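Local structure of benzoylformate Decarboxylase (Polynucleobacter necessarius, 4K9Q) at residues Q99-E102 / M103-N106; A138-R141 / A142-T145. The protein probably catalyses the thiamine diphosphate- and magnesium-dependent decarboxylation of benzoylformate to benzaldehyde and carbon dioxide. One frame throughout, in Å; residues are numbered along the deposited sequence.

Contact 1: residues Q99-E102 / M103-N106; sequences QTRE and MLLN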
loop_
_atom_site.group_PDB
_atom_site.type_symbol
_atom_site.label_atom_id
_atom_site.label_comp_id
_atom_site.label_asym_id
_atom_site.label_seq_id
_atom_site.Cartn_x
_atom_site.Cartn_y
_atom_site.Cartn_z
ATOM N N GLN A 99 6.148 -6.363 -18.542
ATOM C CA GLN A 99 6.590 -5.761 -19.800
ATOM C C GLN A 99 8.099 -5.531 -19.776
ATOM O O GLN A 99 8.706 -5.437 -18.713
ATOM C CB GLN A 99 5.835 -4.459 -20.094
ATOM C CG GLN A 99 4.658 -4.637 -21.063
ATOM C CD GLN A 99 5.114 -4.858 -22.512
ATOM O OE1 GLN A 99 6.276 -5.192 -22.779
ATOM N NE2 GLN A 99 4.194 -4.674 -23.453
ATOM N N THR A 100 8.695 -5.448 -20.959
ATOM C CA THR A 100 10.130 -5.272 -21.071
ATOM C C THR A 100 10.614 -3.958 -20.441
ATOM O O THR A 100 9.964 -2.912 -20.573
ATOM C CB THR A 100 10.578 -5.338 -22.543
ATOM O OG1 THR A 100 11.938 -4.914 -22.631
ATOM C CG2 THR A 100 9.715 -4.426 -23.404
ATOM N N ARG A 101 11.766 -4.006 -19.771
ATOM C CA ARG A 101 12.355 -2.787 -19.207
ATOM C C ARG A 101 12.580 -1.729 -20.292
ATOM O O ARG A 101 12.712 -0.544 -19.985
ATOM C CB ARG A 101 13.688 -3.069 -18.489
ATOM C CG ARG A 101 13.564 -3.919 -17.238
ATOM C CD ARG A 101 14.910 -4.033 -16.476
ATOM N NE ARG A 101 14.870 -5.203 -15.602
ATOM C CZ ARG A 101 14.625 -5.166 -14.296
ATOM N NH1 ARG A 101 14.580 -6.302 -13.608
ATOM N NH2 ARG A 101 14.424 -4.001 -13.678
ATOM N N GLU A 102 12.626 -2.151 -21.550
ATOM C CA GLU A 102 12.822 -1.208 -22.647
ATOM C C GLU A 102 11.646 -0.239 -22.748
ATOM O O GLU A 102 11.802 0.862 -23.269
ATOM C CB GLU A 102 13.002 -1.936 -23.985
ATOM C CG GLU A 102 14.193 -2.898 -24.060
ATOM C CD GLU A 102 15.532 -2.199 -24.265
ATOM O OE1 GLU A 102 15.567 -0.982 -24.552
ATOM O OE2 GLU A 102 16.567 -2.886 -24.139
ATOM N N MET A 103 10.475 -0.638 -22.242
ATOM C CA MET A 103 9.272 0.200 -22.355
ATOM C C MET A 103 8.579 0.514 -21.023
ATOM O O MET A 103 7.687 1.371 -20.968
ATOM C CB MET A 103 8.247 -0.454 -23.299
ATOM C CG MET A 103 8.702 -0.576 -24.748
ATOM S SD MET A 103 7.362 -0.954 -25.900
ATOM C CE MET A 103 7.085 -2.710 -25.598
ATOM N N LEU A 104 8.984 -0.176 -19.963
ATOM C CA LEU A 104 8.274 -0.139 -18.683
ATOM C C LEU A 104 7.909 1.254 -18.176
ATOM O O LEU A 104 6.823 1.460 -17.640
ATOM C CB LEU A 104 9.093 -0.842 -17.601
ATOM C CG LEU A 104 8.683 -2.236 -17.152
ATOM C CD1 LEU A 104 9.538 -2.622 -15.947
ATOM C CD2 LEU A 104 7.171 -2.294 -16.832
ATOM N N LEU A 105 8.839 2.197 -18.301
ATOM C CA LEU A 105 8.628 3.543 -17.779
ATOM C C LEU A 105 7.358 4.194 -18.323
ATOM O O LEU A 105 6.672 4.932 -17.618
ATOM C CB LEU A 105 9.844 4.420 -18.095
ATOM C CG LEU A 105 9.724 5.919 -17.810
ATOM C CD1 LEU A 105 9.602 6.188 -16.307
ATOM C CD2 LEU A 105 10.933 6.641 -18.410
ATOM N N ASN A 106 7.049 3.929 -19.586
ATOM C CA ASN A 106 5.894 4.549 -20.210
ATOM C C ASN A 106 4.641 3.670 -20.257
ATOM O O ASN A 106 3.639 4.045 -20.872
ATOM C CB ASN A 106 6.277 5.053 -21.601
ATOM C CG ASN A 106 7.502 5.948 -21.563
ATOM O OD1 ASN A 106 8.613 5.504 -21.866
ATOM N ND2 ASN A 106 7.316 7.202 -21.157
HETATM O O HOH W 1 11.443 1.811 -19.630
HETATM O O HOH W 2 10.919 3.575 -21.635
#

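Contact 2: residues A138-R141 / A142-T145; sequences AFMR and AYAT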
loop_
_atom_site.group_PDB
_atom_site.type_symbol
_atom_site.label_atom_id
_atom_site.label_comp_id
_atom_site.label_asym_id
_atom_site.label_seq_id
_atom_site.Cartn_x
_atom_site.Cartn_y
_atom_site.Cartn_z
ATOM N N ALA A 138 16.735 -13.177 -6.362
ATOM C CA ALA A 138 15.339 -12.906 -5.994
ATOM C C ALA A 138 14.540 -14.206 -5.856
ATOM O O ALA A 138 13.685 -14.339 -4.959
ATOM C CB ALA A 138 14.687 -11.960 -6.998
ATOM N N PHE A 139 14.814 -15.172 -6.735
ATOM C CA PHE A 139 14.224 -16.495 -6.574
ATOM C C PHE A 139 14.662 -17.165 -5.265
ATOM O O PHE A 139 13.849 -17.796 -4.577
ATOM C CB PHE A 139 14.517 -17.390 -7.783
ATOM C CG PHE A 139 13.501 -17.260 -8.893
ATOM C CD1 PHE A 139 12.433 -18.140 -8.974
ATOM C CD2 PHE A 139 13.612 -16.252 -9.839
ATOM C CE1 PHE A 139 11.484 -18.035 -10.000
ATOM C CE2 PHE A 139 12.672 -16.140 -10.874
ATOM C CZ PHE A 139 11.607 -17.034 -10.948
ATOM N N MET A 140 15.942 -17.032 -4.912
ATOM C CA MET A 140 16.396 -17.587 -3.640
ATOM C C MET A 140 15.703 -16.907 -2.450
ATOM O O MET A 140 15.265 -17.577 -1.517
ATOM C CB MET A 140 17.914 -17.482 -3.490
ATOM C CG MET A 140 18.431 -18.178 -2.236
ATOM S SD MET A 140 18.124 -19.952 -2.246
ATOM C CE MET A 140 17.180 -20.149 -0.731
ATOM N N ARG A 141 15.621 -15.579 -2.473
ATOM C CA ARG A 141 14.938 -14.860 -1.396
ATOM C C ARG A 141 13.457 -15.231 -1.371
ATOM O O ARG A 141 12.856 -15.337 -0.307
ATOM C CB ARG A 141 15.117 -13.347 -1.549
ATOM C CG ARG A 141 14.428 -12.519 -0.458
ATOM C CD ARG A 141 14.912 -11.068 -0.461
ATOM N NE ARG A 141 14.104 -10.278 0.463
ATOM C CZ ARG A 141 14.081 -8.950 0.519
ATOM N NH1 ARG A 141 14.848 -8.215 -0.280
ATOM N NH2 ARG A 141 13.290 -8.355 1.403
ATOM N N ALA A 142 12.868 -15.425 -2.549
ATOM C CA ALA A 142 11.469 -15.859 -2.635
ATOM C C ALA A 142 11.277 -17.216 -1.940
ATOM O O ALA A 142 10.382 -17.378 -1.103
ATOM C CB ALA A 142 11.007 -15.924 -4.103
ATOM N N TYR A 143 12.133 -18.178 -2.274
ATOM C CA TYR A 143 12.084 -19.499 -1.659
ATOM C C TYR A 143 12.260 -19.408 -0.141
ATOM O O TYR A 143 11.496 -20.008 0.616
ATOM C CB TYR A 143 13.178 -20.399 -2.259
ATOM C CG TYR A 143 13.239 -21.797 -1.673
ATOM C CD1 TYR A 143 13.817 -22.033 -0.431
ATOM C CD2 TYR A 143 12.746 -22.890 -2.381
ATOM C CE1 TYR A 143 13.878 -23.305 0.102
ATOM C CE2 TYR A 143 12.800 -24.166 -1.853
ATOM C CZ TYR A 143 13.367 -24.368 -0.607
ATOM O OH TYR A 143 13.426 -25.648 -0.090
ATOM N N ALA A 144 13.276 -18.660 0.287
ATOM C CA ALA A 144 13.584 -18.508 1.710
ATOM C C ALA A 144 12.414 -17.900 2.462
ATOM O O ALA A 144 12.041 -18.368 3.537
ATOM C CB ALA A 144 14.820 -17.656 1.897
ATOM N N THR A 145 11.828 -16.854 1.891
ATOM C CA THR A 145 10.712 -16.174 2.546
ATOM C C THR A 145 9.504 -17.098 2.666
ATOM O O THR A 145 8.845 -17.162 3.710
ATOM C CB THR A 145 10.320 -14.907 1.788
ATOM O OG1 THR A 145 11.455 -14.027 1.711
ATOM C CG2 THR A 145 9.157 -14.206 2.487
HETATM O O HOH W 3 12.087 -11.318 2.289
#

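Contact 1: residues Q99-E102 / M103-N106
Met103 rests its terminal methyl against two side chains from the start of the loop, a compact example of how a turn can be fastened from both its apolar and its polar side. The methyl, CE, lies 3.8 Å from Thr100 CG2 and is equally near the amide oxygen of Gln99, and the thioether runs obliquely across both groups. It is brought there by a late bend: the Met103 chain leaves extended and turns only at its last torsion, chi3 -76°. Leu104 takes the other side of the turn. Its CG sits 3.6 Å from Gln99 O, and CD2 approaches the CB of the same glutamine.

The polar contacts centre on Thr100. Its carbonyl oxygen accepts a straight bond from Met103 N (2.9 Å), whose donor stands well above the carbonyl plane, and a weak second one from Leu104 N. Thr100 OG1 accepts from Glu102 N at 3.0 Å, an ST turn. A bend at chi2 folds Gln99 back on the loop, and its OE1 takes Thr100 N in the carbonyl plane, on a lone pair. A water joins Arg101 O to Leu105 N.

The turn follows strand 93-98 of the N-terminal thiamine diphosphate-binding domain, about 11 Å from a bound cofactor measured from the Gln99 side chain. The guanidinium of Arg101 forms a salt bridge with Asp162, while Tyr278 of the second subunit packs on Met103 and its carbonyl oxygen accepts from Gln99 NE2. With OE1 bonded to Thr100 N and NE2 bonded to Leu109 O and to that neighbouring subunit, the amide of Gln99 is held in its rotation by bonds at both ends, which is consistent with the loop and the subunit interface sharing one anchor.

Contact 2: residues A138-R141 / A142-T145
Met140 lays its methyl CE against the ring of Tyr143, 3.9 Å from CD1, the two side chains meeting at a slant. The methionine CB points away from the next turn, and it is the bends at chi2 (63°) and chi3 that bring the methyl back along the helix, where it also meets Ala144 CB at 4.3 Å. Leu15 of helix 4-15 touches both Met140 and Tyr143, so the pair is part of an interhelical seam.

One residue further round the helix the contact is polar. Arg141 and Thr145 lie side by side and point the same way, and the threonine bends its hydroxyl back to the helix: OG1, set beside its own backbone N (chi1 -58°), donates to Arg141 O at 2.8 Å. That oxygen also takes the regular bond from Thr145 N (2.9 Å), and the two donors reach it from opposite faces of the carbonyl plane.

Helix 135-147 is the crossover helix of a beta-alpha-beta unit, between strands 126-127 and 154-159 of a parallel sheet. Phe139 touches Leu156 and Leu158 of the latter strand, while Ala142 and Thr145 touch its Val154. Ala142 N donates to Ala138 O (2.8 Å), and Tyr143 and Ala144 continue the same alpha-helical pattern to Phe139 and Met140.

One water links the two polar side chains, accepting from Arg141 NE at 2.9 Å, in the plane of the guanidinium and at its edge, and donating to Thr145 OG1. The hydroxyl thus donates one hydrogen bond to the backbone and accepts another from the water. The guanidinium of Arg141 goes on to a salt bridge, through NH2, with Glu107 of the third subunit.

In the fold
From the N terminus, the chain passes through strand 93-98 of the first parallel sheet and turns at once in contact 1, a tight local closure within the loop that leads towards strand 126-127. Only after that strand does it enter helix 135-147, where contact 2 spans successive turns and closes no loop. The two are in series, neither nested nor crossed, with centres 24 Å apart and nearest atoms about 9 Å apart within the chain. Contact 1 ties a strand end to subunit borders; contact 2 belongs to the layer that covers the sheet. Between chains they do meet: Arg141 makes a weak hydrogen bond to Leu105 O of the third subunit.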